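Local structure of minor fimbrium anchoring subunit Mfa2 (Porphyromonas gingivalis, 5NFI) at residues 32-35 and 36-40. The protein attaches the minor (Mfa1) fimbriae to the outer membrane and regulates fimbrial length, supporting filaments that mediate biofilm formation and adhesion. Numbering follows the deposited sequence.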
loop_
_atom_site.group_PDB
_atom_site.type_symbol
_atom_site.label_atom_id
_atom_site.label_comp_id
_atom_site.label_asym_id
_atom_site.label_seq_id
_atom_site.Cartn_x
_atom_site.Cartn_y
_atom_site.Cartn_z
ATOM N N ALA A 32 -2.349 -19.482 -6.049
ATOM C CA ALA A 32 -2.836 -19.781 -7.393
ATOM C C ALA A 32 -4.346 -19.966 -7.352
ATOM O O ALA A 32 -4.867 -20.744 -6.553
ATOM C CB ALA A 32 -2.152 -21.014 -7.959
ATOM N N PHE A 33 -5.040 -19.221 -8.203
ATOM C CA PHE A 33 -6.480 -19.347 -8.335
ATOM C C PHE A 33 -6.764 -19.836 -9.740
ATOM O O PHE A 33 -6.002 -19.546 -10.667
ATOM C CB PHE A 33 -7.174 -18.011 -8.036
ATOM C CG PHE A 33 -7.069 -17.602 -6.591
ATOM C CD1 PHE A 33 -5.851 -17.222 -6.052
ATOM C CD2 PHE A 33 -8.171 -17.646 -5.766
ATOM C CE1 PHE A 33 -5.741 -16.886 -4.725
ATOM C CE2 PHE A 33 -8.066 -17.312 -4.434
ATOM C CZ PHE A 33 -6.850 -16.930 -3.915
ATOM N N ASP A 34 -7.838 -20.604 -9.892
ATOM C CA ASP A 34 -8.163 -21.207 -11.182
ATOM C C ASP A 34 -9.242 -20.449 -11.954
ATOM O O ASP A 34 -9.587 -19.321 -11.612
ATOM C CB ASP A 34 -8.590 -22.665 -10.989
ATOM C CG ASP A 34 -9.782 -22.817 -10.065
ATOM O OD1 ASP A 34 -10.664 -21.933 -10.049
ATOM O OD2 ASP A 34 -9.844 -23.845 -9.353
ATOM N N LYS A 35 -9.767 -21.097 -12.989
ATOM C CA LYS A 35 -10.794 -20.523 -13.848
ATOM C C LYS A 35 -11.953 -19.920 -13.055
ATOM O O LYS A 35 -12.584 -18.976 -13.516
ATOM C CB LYS A 35 -11.327 -21.585 -14.826
ATOM C CG LYS A 35 -12.516 -22.390 -14.300
ATOM C CD LYS A 35 -13.110 -23.326 -15.351
ATOM C CE LYS A 35 -14.597 -23.583 -15.086
ATOM N NZ LYS A 35 -15.483 -22.391 -15.347
ATOM N N ASP A 36 -12.215 -20.451 -11.861
ATOM C CA ASP A 36 -13.373 -20.042 -11.056
ATOM C C ASP A 36 -13.026 -19.067 -9.933
ATOM O O ASP A 36 -13.907 -18.616 -9.205
ATOM C CB ASP A 36 -14.060 -21.269 -10.460
ATOM C CG ASP A 36 -14.550 -22.230 -11.523
ATOM O OD1 ASP A 36 -15.113 -21.758 -12.541
ATOM O OD2 ASP A 36 -14.371 -23.455 -11.347
ATOM N N GLY A 37 -11.748 -18.739 -9.805
ATOM C CA GLY A 37 -11.305 -17.833 -8.768
ATOM C C GLY A 37 -11.165 -18.535 -7.433
ATOM O O GLY A 37 -11.101 -17.891 -6.398
ATOM N N ILE A 38 -11.120 -19.861 -7.460
ATOM C CA ILE A 38 -10.957 -20.660 -6.252
ATOM C C ILE A 38 -9.481 -20.943 -5.976
ATOM O O ILE A 38 -8.711 -21.177 -6.905
ATOM C CB ILE A 38 -11.731 -21.980 -6.381
ATOM C CG1 ILE A 38 -13.235 -21.718 -6.248
ATOM C CG2 ILE A 38 -11.254 -23.020 -5.363
ATOM C CD1 ILE A 38 -14.079 -22.776 -6.905
ATOM N N LEU A 39 -9.084 -20.910 -4.709
ATOM C CA LEU A 39 -7.696 -21.180 -4.326
ATOM C C LEU A 39 -7.298 -22.625 -4.608
ATOM O O LEU A 39 -7.941 -23.552 -4.133
ATOM C CB LEU A 39 -7.487 -20.864 -2.840
ATOM C CG LEU A 39 -6.088 -21.001 -2.234
ATOM C CD1 LEU A 39 -5.049 -20.231 -3.028
ATOM C CD2 LEU A 39 -6.117 -20.515 -0.805
ATOM N N ARG A 40 -6.236 -22.804 -5.388
ATOM C CA ARG A 40 -5.743 -24.136 -5.724
ATOM C C ARG A 40 -4.352 -24.408 -5.164
ATOM O O ARG A 40 -3.945 -25.558 -5.051
ATOM C CB ARG A 40 -5.717 -24.338 -7.236
ATOM C CG ARG A 40 -7.074 -24.403 -7.855
ATOM C CD ARG A 40 -7.951 -25.363 -7.098
ATOM N NE ARG A 40 -9.328 -25.339 -7.580
ATOM C CZ ARG A 40 -10.319 -26.009 -7.006
ATOM N NH1 ARG A 40 -10.073 -26.766 -5.942
ATOM N NH2 ARG A 40 -11.548 -25.929 -7.502
#
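D34 and R40 meet diagonally across the hairpin, just beside its turn. Their carboxylate and guanidinium planes are 45° apart. R40 presents its NE edge to D34 OD2 in a salt bridge; the modelled length is very short and doubtful. R40 NH2 adds a weak bond to the same oxygen. I38 CG2 lies 3.5 Å above the guanidinium plane, over its centre. With chi1 of D34 at 58°, CG sits between the backbone N and the carbonyl carbon, and OD1 accepts D36 N at 2.8 Å on its anti side, 29° out of the carboxylate plane. I38 N adds a weak bond to OD1. K35 and D36 run side by side, and K35 NZ makes a salt bridge to D36 OD1 (2.9 Å). L39 crosses one face of the F33 ring: its CA stands 4.1 Å from the centroid in a CH-pi contact, and CD1 packs over the same face. F69 and F172 also meet this ring. R40 N bonds to A32 O at 2.7 Å. D34 N donates to I38 O, and G37 N to D34 O. This is a type I turn with a G1 bulge, where G37 takes the positive phi that favours glycine, reinforced by an Asx turn, closing the hairpin of strands 28-33 and 39-45.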